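Local atomic coordinates of mannan endo-1,6-alpha-mannosidase (Chaetomium thermophilum, PDB entry 6RY0), a protein that probably acts as a glycoside hydrolase family 76 transglycosidase of the fungal cell wall, cleaving alpha-1,6-mannosidic linkages and transferring GPI-anchored glycoproteins into the wall. Residues 128-142 against 198-212. Sequence-based numbering, arbitrary orientation.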
ATOM      1  N   ASP A 128      -6.908  -6.206  -5.294  1.00  7.78           N
ATOM      2  CA  ASP A 128      -5.929  -5.194  -4.901  1.00  8.41           C
ATOM      3  C   ASP A 128      -6.599  -3.908  -4.395  1.00  7.88           C
ATOM      4  O   ASP A 128      -6.168  -3.337  -3.404  1.00  8.30           O
ATOM      5  CB  ASP A 128      -4.956  -4.877  -6.061  1.00 10.76           C
ATOM      6  CG  ASP A 128      -5.626  -4.512  -7.402  1.00 11.27           C
ATOM      7  OD1 ASP A 128      -6.794  -4.857  -7.642  1.00 11.75           O
ATOM      8  OD2 ASP A 128      -4.976  -3.838  -8.224  1.00 14.35           O
ATOM      9  N   ASP A 129      -7.642  -3.448  -5.075  1.00  7.36           N
ATOM     10  CA  ASP A 129      -8.306  -2.234  -4.638  1.00  7.66           C
ATOM     11  C   ASP A 129      -8.856  -2.406  -3.229  1.00  7.15           C
ATOM     12  O   ASP A 129      -8.637  -1.580  -2.340  1.00  7.56           O
ATOM     13  CB  ASP A 129      -9.442  -1.840  -5.579  1.00  9.06           C
ATOM     14  CG  ASP A 129      -9.023  -1.756  -6.998  1.00 10.91           C
ATOM     15  OD1 ASP A 129      -9.103  -2.749  -7.697  1.00 16.41           O
ATOM     16  OD2 ASP A 129      -8.581  -0.709  -7.436  1.00 12.95           O
ATOM     17  N   GLN A 130      -9.598  -3.488  -3.031  1.00  7.14           N
ATOM     18  CA  GLN A 130     -10.147  -3.812  -1.718  1.00  6.74           C
ATOM     19  C   GLN A 130      -9.010  -4.017  -0.710  1.00  6.99           C
ATOM     20  O   GLN A 130      -9.086  -3.548   0.438  1.00  7.24           O
ATOM     21  CB  GLN A 130     -10.996  -5.086  -1.828  1.00  7.07           C
ATOM     22  CG  GLN A 130     -11.684  -5.443  -0.541  1.00  7.18           C
ATOM     23  CD  GLN A 130     -12.164  -6.875  -0.465  1.00  7.36           C
ATOM     24  OE1 GLN A 130     -11.666  -7.747  -1.189  1.00  8.58           O
ATOM     25  NE2 GLN A 130     -13.100  -7.140   0.439  1.00  7.43           N
ATOM     26  N   GLY A 131      -7.959  -4.690  -1.144  1.00  7.39           N
ATOM     27  CA  GLY A 131      -6.823  -4.954  -0.299  1.00  8.04           C
ATOM     28  C   GLY A 131      -6.164  -3.714   0.219  1.00  7.27           C
ATOM     29  O   GLY A 131      -5.796  -3.691   1.393  1.00  8.29           O
ATOM     30  N   PHE A 132      -5.998  -2.693  -0.619  1.00  7.60           N
ATOM     31  CA  PHE A 132      -5.354  -1.465  -0.136  1.00  7.59           C
ATOM     32  C   PHE A 132      -6.162  -0.797   0.965  1.00  6.92           C
ATOM     33  O   PHE A 132      -5.585  -0.272   1.917  1.00  7.38           O
ATOM     34  CB  PHE A 132      -5.060  -0.509  -1.278  1.00  9.18           C
ATOM     35  CG  PHE A 132      -3.713  -0.693  -1.858  1.00 12.20           C
ATOM     36  CD1 PHE A 132      -2.637  -0.019  -1.346  1.00 16.12           C
ATOM     37  CD2 PHE A 132      -3.497  -1.576  -2.911  1.00 13.99           C
ATOM     38  CE1 PHE A 132      -1.347  -0.217  -1.861  1.00 18.15           C
ATOM     39  CE2 PHE A 132      -2.216  -1.779  -3.398  1.00 17.06           C
ATOM     40  CZ  PHE A 132      -1.162  -1.085  -2.845  1.00 18.41           C
ATOM     41  N   TRP A 133      -7.494  -0.799   0.861  1.00  6.89           N
ATOM     42  CA  TRP A 133      -8.321  -0.285   1.952  1.00  6.80           C
ATOM     43  C   TRP A 133      -8.161  -1.137   3.194  1.00  6.04           C
ATOM     44  O   TRP A 133      -8.040  -0.616   4.297  1.00  6.96           O
ATOM     45  CB  TRP A 133      -9.789  -0.206   1.525  1.00  7.49           C
ATOM     46  CG  TRP A 133     -10.096   0.939   0.614  1.00  6.99           C
ATOM     47  CD1 TRP A 133     -10.187   0.932  -0.730  1.00  8.42           C
ATOM     48  CD2 TRP A 133     -10.362   2.288   1.027  1.00  6.85           C
ATOM     49  NE1 TRP A 133     -10.498   2.205  -1.190  1.00  9.02           N
ATOM     50  CE2 TRP A 133     -10.634   3.044  -0.119  1.00  7.91           C
ATOM     51  CE3 TRP A 133     -10.387   2.921   2.267  1.00  8.11           C
ATOM     52  CZ2 TRP A 133     -10.931   4.414  -0.055  1.00  9.60           C
ATOM     53  CZ3 TRP A 133     -10.691   4.273   2.330  1.00 10.12           C
ATOM     54  CH2 TRP A 133     -10.961   4.999   1.179  1.00 10.44           C
ATOM     55  N   GLY A 134      -8.168  -2.461   3.050  1.00  6.59           N
ATOM     56  CA  GLY A 134      -7.932  -3.336   4.181  1.00  6.73           C
ATOM     57  C   GLY A 134      -6.596  -3.092   4.843  1.00  6.74           C
ATOM     58  O   GLY A 134      -6.498  -3.125   6.078  1.00  6.83           O
ATOM     59  N   MET A 135      -5.560  -2.858   4.036  1.00  6.20           N
ATOM     60  CA  MET A 135      -4.236  -2.560   4.568  0.68  6.40           C
ATOM     61  C   MET A 135      -4.206  -1.246   5.337  1.00  6.46           C
ATOM     62  O   MET A 135      -3.510  -1.147   6.343  1.00  6.87           O
ATOM     63  CB  MET A 135      -3.231  -2.578   3.420  0.68  7.17           C
ATOM     64  CG  MET A 135      -2.956  -3.997   2.939  0.68  7.78           C
ATOM     65  SD  MET A 135      -2.342  -4.072   1.239  0.68  8.73           S
ATOM     66  CE  MET A 135      -0.880  -3.086   1.430  0.68 10.56           C
ATOM     67  N   SER A 136      -4.944  -0.235   4.868  1.00  6.24           N
ATOM     68  CA  SER A 136      -5.025   1.002   5.636  1.00  5.93           C
ATOM     69  C   SER A 136      -5.734   0.792   6.976  1.00  6.21           C
ATOM     70  O   SER A 136      -5.320   1.379   7.973  1.00  6.63           O
ATOM     71  CB  SER A 136      -5.718   2.070   4.808  1.00  6.98           C
ATOM     72  OG  SER A 136      -4.858   2.455   3.757  1.00  7.42           O
ATOM     73  N   ALA A 137      -6.760  -0.054   7.019  1.00  6.26           N
ATOM     74  CA  ALA A 137      -7.404  -0.366   8.283  1.00  6.43           C
ATOM     75  C   ALA A 137      -6.450  -1.150   9.209  1.00  6.18           C
ATOM     76  O   ALA A 137      -6.378  -0.885  10.414  1.00  6.61           O
ATOM     77  CB  ALA A 137      -8.685  -1.164   8.042  1.00  6.88           C
ATOM     78  N   MET A 138      -5.716  -2.103   8.638  1.00  6.02           N
ATOM     79  CA  MET A 138      -4.719  -2.849   9.408  1.00  6.03           C
ATOM     80  C   MET A 138      -3.689  -1.903  10.012  1.00  6.43           C
ATOM     81  O   MET A 138      -3.321  -2.017  11.179  1.00  6.64           O
ATOM     82  CB  MET A 138      -4.050  -3.882   8.508  1.00  6.44           C
ATOM     83  CG  MET A 138      -3.152  -4.867   9.205  1.00  6.77           C
ATOM     84  SD  MET A 138      -3.990  -6.026  10.280  1.00  7.85           S
ATOM     85  CE  MET A 138      -3.500  -5.473  11.912  1.00  8.39           C
ATOM     86  N   LEU A 139      -3.238  -0.940   9.206  1.00  6.11           N
ATOM     87  CA  LEU A 139      -2.248   0.054   9.643  1.00  6.14           C
ATOM     88  C   LEU A 139      -2.831   0.904  10.778  1.00  6.34           C
ATOM     89  O   LEU A 139      -2.130   1.222  11.733  1.00  6.84           O
ATOM     90  CB  LEU A 139      -1.870   0.948   8.450  1.00  6.35           C
ATOM     91  CG  LEU A 139      -0.740   1.917   8.744  1.00  6.79           C
ATOM     92  CD1 LEU A 139       0.584   1.192   9.033  1.00  7.63           C
ATOM     93  CD2 LEU A 139      -0.570   2.857   7.562  1.00  8.10           C
ATOM     94  N   ALA A 140      -4.105   1.277  10.680  1.00  6.34           N
ATOM     95  CA  ALA A 140      -4.737   2.030  11.754  1.00  6.73           C
ATOM     96  C   ALA A 140      -4.719   1.242  13.058  1.00  6.91           C
ATOM     97  O   ALA A 140      -4.430   1.787  14.113  1.00  7.72           O
ATOM     98  CB  ALA A 140      -6.145   2.430  11.329  1.00  6.94           C
ATOM     99  N   ALA A 141      -4.991  -0.067  13.002  1.00  6.94           N
ATOM    100  CA  ALA A 141      -4.907  -0.898  14.218  1.00  7.46           C
ATOM    101  C   ALA A 141      -3.457  -0.961  14.733  1.00  7.16           C
ATOM    102  O   ALA A 141      -3.194  -0.796  15.925  1.00  7.92           O
ATOM    103  CB  ALA A 141      -5.468  -2.294  13.966  1.00  7.50           C
ATOM    104  N   GLU A 142      -2.506  -1.203  13.831  1.00  6.91           N
ATOM    105  CA  GLU A 142      -1.096  -1.285  14.220  1.00  7.05           C
ATOM    106  C   GLU A 142      -0.563  -0.009  14.819  1.00  7.08           C
ATOM    107  O   GLU A 142       0.324  -0.034  15.683  1.00  8.07           O
ATOM    108  CB  GLU A 142      -0.249  -1.631  12.976  1.00  6.81           C
ATOM    109  CG  GLU A 142      -0.445  -3.049  12.475  1.00  7.03           C
ATOM    110  CD  GLU A 142       0.024  -3.262  11.050  1.00  6.92           C
ATOM    111  OE1 GLU A 142       0.313  -2.268  10.345  1.00  7.65           O
ATOM    112  OE2 GLU A 142       0.068  -4.449  10.609  1.00  7.41           O
ATOM    113  N   ALA A 198      -2.720  -8.553  -6.328  1.00  7.85           N
ATOM    114  CA  ALA A 198      -3.867  -9.062  -5.584  1.00  8.13           C
ATOM    115  C   ALA A 198      -3.414 -10.045  -4.507  1.00  7.15           C
ATOM    116  O   ALA A 198      -3.858 -10.026  -3.357  1.00  7.45           O
ATOM    117  CB  ALA A 198      -4.840  -9.778  -6.550  1.00  9.15           C
ATOM    118  N   ASN A 199      -2.534 -10.947  -4.920  1.00  6.68           N
ATOM    119  CA  ASN A 199      -2.031 -11.974  -4.026  1.00  6.82           C
ATOM    120  C   ASN A 199      -1.131 -11.393  -2.944  1.00  6.59           C
ATOM    121  O   ASN A 199      -1.167 -11.844  -1.807  1.00  7.01           O
ATOM    122  CB  ASN A 199      -1.358 -13.060  -4.878  1.00  7.41           C
ATOM    123  CG  ASN A 199      -2.395 -13.868  -5.586  1.00  7.78           C
ATOM    124  OD1 ASN A 199      -3.032 -14.728  -4.952  1.00  8.55           O
ATOM    125  ND2 ASN A 199      -2.645 -13.581  -6.864  1.00  8.03           N
ATOM    126  N   ALA A 200      -0.317 -10.395  -3.297  1.00  6.59           N
ATOM    127  CA  ALA A 200       0.550  -9.725  -2.337  1.00  6.73           C
ATOM    128  C   ALA A 200      -0.261  -9.002  -1.263  1.00  6.21           C
ATOM    129  O   ALA A 200       0.131  -9.013  -0.110  1.00  6.82           O
ATOM    130  CB  ALA A 200       1.479  -8.768  -3.063  1.00  6.92           C
ATOM    131  N   CYS A 201      -1.357  -8.359  -1.649  1.00  6.68           N
ATOM    132  CA  CYS A 201      -2.202  -7.696  -0.653  1.00  6.42           C
ATOM    133  C   CYS A 201      -2.772  -8.726   0.318  1.00  6.58           C
ATOM    134  O   CYS A 201      -2.791  -8.506   1.536  1.00  6.69           O
ATOM    135  CB  CYS A 201      -3.346  -6.930  -1.329  1.00  7.26           C
ATOM    136  SG  CYS A 201      -2.868  -5.452  -2.252  1.00  8.09           S
ATOM    137  N   PHE A 202      -3.280  -9.832  -0.207  1.00  6.57           N
ATOM    138  CA  PHE A 202      -3.852 -10.868   0.653  1.00  6.64           C
ATOM    139  C   PHE A 202      -2.800 -11.490   1.569  1.00  6.39           C
ATOM    140  O   PHE A 202      -3.033 -11.715   2.753  1.00  6.72           O
ATOM    141  CB  PHE A 202      -4.583 -11.880  -0.234  1.00  7.36           C
ATOM    142  CG  PHE A 202      -5.213 -13.031   0.502  1.00  7.40           C
ATOM    143  CD1 PHE A 202      -6.108 -12.841   1.533  1.00  7.90           C
ATOM    144  CD2 PHE A 202      -4.938 -14.327   0.130  1.00  9.06           C
ATOM    145  CE1 PHE A 202      -6.717 -13.905   2.172  1.00  8.54           C
ATOM    146  CE2 PHE A 202      -5.556 -15.389   0.779  1.00 10.13           C
ATOM    147  CZ  PHE A 202      -6.411 -15.190   1.800  1.00  9.33           C
ATOM    148  N   PHE A 203      -1.602 -11.741   1.010  1.00  6.42           N
ATOM    149  CA  PHE A 203      -0.468 -12.228   1.764  1.00  6.42           C
ATOM    150  C   PHE A 203      -0.115 -11.268   2.897  1.00  6.39           C
ATOM    151  O   PHE A 203       0.042 -11.665   4.045  1.00  6.40           O
ATOM    152  CB  PHE A 203       0.717 -12.397   0.815  1.00  6.89           C
ATOM    153  CG  PHE A 203       2.034 -12.595   1.515  1.00  6.42           C
ATOM    154  CD1 PHE A 203       2.256 -13.707   2.315  1.00  7.12           C
ATOM    155  CD2 PHE A 203       3.058 -11.674   1.392  1.00  6.75           C
ATOM    156  CE1 PHE A 203       3.442 -13.872   2.993  1.00  7.62           C
ATOM    157  CE2 PHE A 203       4.267 -11.831   2.049  1.00  7.30           C
ATOM    158  CZ  PHE A 203       4.450 -12.929   2.856  1.00  7.60           C
ATOM    159  N   ASP A 204       0.074  -9.993   2.542  1.00  6.22           N
ATOM    160  CA  ASP A 204       0.480  -9.006   3.531  1.00  6.56           C
ATOM    161  C   ASP A 204      -0.552  -8.881   4.644  1.00  6.68           C
ATOM    162  O   ASP A 204      -0.210  -8.819   5.819  1.00  6.63           O
ATOM    163  CB  ASP A 204       0.654  -7.643   2.802  1.00  7.32           C
ATOM    164  CG  ASP A 204       1.246  -6.585   3.688  1.00  6.67           C
ATOM    165  OD1 ASP A 204       2.437  -6.780   4.071  1.00  7.31           O
ATOM    166  OD2 ASP A 204       0.567  -5.561   3.948  1.00  7.16           O
ATOM    167  N   LEU A 205      -1.837  -8.839   4.290  1.00  6.54           N
ATOM    168  CA  LEU A 205      -2.898  -8.788   5.306  0.59  7.33           C
ATOM    169  C   LEU A 205      -2.861  -9.988   6.203  1.00  7.20           C
ATOM    170  O   LEU A 205      -3.036  -9.867   7.420  1.00  7.72           O
ATOM    171  CB  LEU A 205      -4.296  -8.721   4.681  0.59  8.34           C
ATOM    172  CG  LEU A 205      -4.659  -7.331   4.191  0.59  7.76           C
ATOM    173  CD1 LEU A 205      -5.925  -7.347   3.377  0.59  8.52           C
ATOM    174  CD2 LEU A 205      -4.806  -6.324   5.334  0.59  8.83           C
ATOM    175  N   GLY A 206      -2.691 -11.174   5.627  1.00  6.74           N
ATOM    176  CA  GLY A 206      -2.621 -12.376   6.449  1.00  7.37           C
ATOM    177  C   GLY A 206      -1.459 -12.356   7.425  1.00  6.89           C
ATOM    178  O   GLY A 206      -1.603 -12.679   8.604  1.00  7.50           O
ATOM    179  N   ALA A 207      -0.295 -11.951   6.941  1.00  6.56           N
ATOM    180  CA  ALA A 207       0.894 -11.907   7.793  1.00  6.86           C
ATOM    181  C   ALA A 207       0.698 -10.913   8.944  1.00  6.75           C
ATOM    182  O   ALA A 207       1.068 -11.163  10.084  1.00  6.97           O
ATOM    183  CB  ALA A 207       2.084 -11.550   6.958  1.00  7.17           C
ATOM    184  N   ARG A 208       0.127  -9.767   8.618  1.00  6.37           N
ATOM    185  CA  ARG A 208      -0.090  -8.714   9.606  1.00  6.22           C
ATOM    186  C   ARG A 208      -1.185  -9.082  10.589  1.00  6.45           C
ATOM    187  O   ARG A 208      -1.074  -8.811  11.795  1.00  6.97           O
ATOM    188  CB  ARG A 208      -0.398  -7.389   8.901  1.00  6.07           C
ATOM    189  CG  ARG A 208       0.816  -6.895   8.139  1.00  6.60           C
ATOM    190  CD  ARG A 208       0.502  -5.823   7.137  1.00  6.80           C
ATOM    191  NE  ARG A 208       0.165  -4.565   7.762  1.00  6.66           N
ATOM    192  CZ  ARG A 208      -0.189  -3.491   7.068  1.00  7.05           C
ATOM    193  NH1 ARG A 208      -0.285  -3.520   5.731  1.00  8.73           N
ATOM    194  NH2 ARG A 208      -0.465  -2.363   7.707  1.00  8.47           N
ATOM    195  N   LEU A 209      -2.245  -9.722  10.119  1.00  6.48           N
ATOM    196  CA  LEU A 209      -3.290 -10.188  11.032  1.00  6.68           C
ATOM    197  C   LEU A 209      -2.755 -11.256  11.951  1.00  6.99           C
ATOM    198  O   LEU A 209      -3.118 -11.296  13.132  1.00  7.64           O
ATOM    199  CB  LEU A 209      -4.528 -10.638  10.251  1.00  6.81           C
ATOM    200  CG  LEU A 209      -5.368  -9.484   9.710  1.00  6.82           C
ATOM    201  CD1 LEU A 209      -6.321  -9.960   8.602  1.00  7.68           C
ATOM    202  CD2 LEU A 209      -6.145  -8.799  10.834  1.00  7.72           C
ATOM    203  N   ALA A 210      -1.910 -12.138  11.438  1.00  7.29           N
ATOM    204  CA  ALA A 210      -1.267 -13.136  12.303  1.00  7.54           C
ATOM    205  C   ALA A 210      -0.485 -12.472  13.423  1.00  7.92           C
ATOM    206  O   ALA A 210      -0.629 -12.815  14.590  1.00  8.68           O
ATOM    207  CB  ALA A 210      -0.344 -14.029  11.500  1.00  8.12           C
ATOM    208  N   ARG A 211       0.360 -11.506  13.066  1.00  7.89           N
ATOM    209  CA  ARG A 211       1.174 -10.877  14.098  1.00  8.38           C
ATOM    210  C   ARG A 211       0.298 -10.148  15.133  1.00  7.62           C
ATOM    211  O   ARG A 211       0.571 -10.177  16.331  1.00  8.95           O
ATOM    212  CB  ARG A 211       2.209  -9.930  13.498  1.00  8.08           C
ATOM    213  CG  ARG A 211       3.176  -9.404  14.550  1.00  8.94           C
ATOM    214  CD  ARG A 211       4.185  -8.446  13.993  1.00  9.35           C
ATOM    215  NE  ARG A 211       5.141  -7.996  14.993  1.00 10.44           N
ATOM    216  CZ  ARG A 211       5.057  -6.861  15.680  1.00 10.45           C
ATOM    217  NH1 ARG A 211       4.035  -6.044  15.545  1.00 10.22           N
ATOM    218  NH2 ARG A 211       6.053  -6.513  16.503  1.00 12.58           N
ATOM    219  N   TYR A 212      -0.714  -9.447  14.656  1.00  7.17           N
ATOM    220  CA  TYR A 212      -1.501  -8.637  15.572  1.00  7.81           C
ATOM    221  C   TYR A 212      -2.319  -9.520  16.512  1.00  8.30           C
ATOM    222  O   TYR A 212      -2.373  -9.295  17.715  1.00  8.67           O
ATOM    223  CB  TYR A 212      -2.430  -7.698  14.791  1.00  7.92           C
ATOM    224  CG  TYR A 212      -3.142  -6.690  15.667  1.00  7.54           C
ATOM    225  CD1 TYR A 212      -4.268  -7.024  16.397  1.00  8.59           C
ATOM    226  CD2 TYR A 212      -2.665  -5.389  15.777  1.00  8.19           C
ATOM    227  CE1 TYR A 212      -4.883  -6.116  17.235  1.00  8.98           C
ATOM    228  CE2 TYR A 212      -3.295  -4.454  16.612  1.00  8.90           C
ATOM    229  CZ  TYR A 212      -4.403  -4.834  17.343  1.00  9.00           C
ATOM    230  OH  TYR A 212      -5.022  -3.928  18.178  1.00 10.27           O
TER
HETATM  231  O   HOH W   1       0.312  -6.497  12.378  1.00  9.54           O
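Arg208 grips Glu142 side-on with two nitrogens, one to each carboxylate oxygen. NE of Arg208 donates to OE2 of Glu142 at 2.9 Å, nearly straight, on the syn lone pair. NH2 of Arg208 donates to OE1 of Glu142 at 2.8 Å. This second oxygen is met on its syn side but well out of the carboxylate plane, as the two flat groups are turned 30° apart. The third nitrogen, NH1 of Arg208, hydrogen-bonds OD2 of Asp204, one turn back on its own helix, at 2.8 Å. The three residues form a salt-bridge network. One guanidinium thus bridges two buried acids, which probably favours the ionised form of both.

Met138 slides past Arg208 in the opposite direction, its CG 3.6 Å from NE of Arg208 and over one guanidinium face. With CG anti to the backbone N (chi1 -171°) and bends at chi2 and chi3, its SD reaches CD2 of Leu209 and its CE lies by CB of Tyr212. The Tyr212 ring also meets Ala141.

Segments 128-142 and 198-212 run roughly parallel at 26°, on two helices of the (alpha/alpha)6 barrel of family 76, and interlock knobs-into-holes. Met135 sits among Cys201, Asp204, Leu205 and Arg208. Leu205 in turn fills a hole lined by Gly131, Gly134, Met135 and Met138. The backbones come nearest each other near the start of both segments. There Gly131 has no side chain, and its CA lies 4.1 Å from CB of Cys201. SG of Cys201 touches SD of Met135 in the conformer given here and approaches the Phe132 ring obliquely, a sulfur-aromatic contact.

In the second shell, His269 of helix 261-278 hydrogen-bonds OD1 of Asp204. A water donates to OE2 of Glu142 and to the backbone O of Arg208.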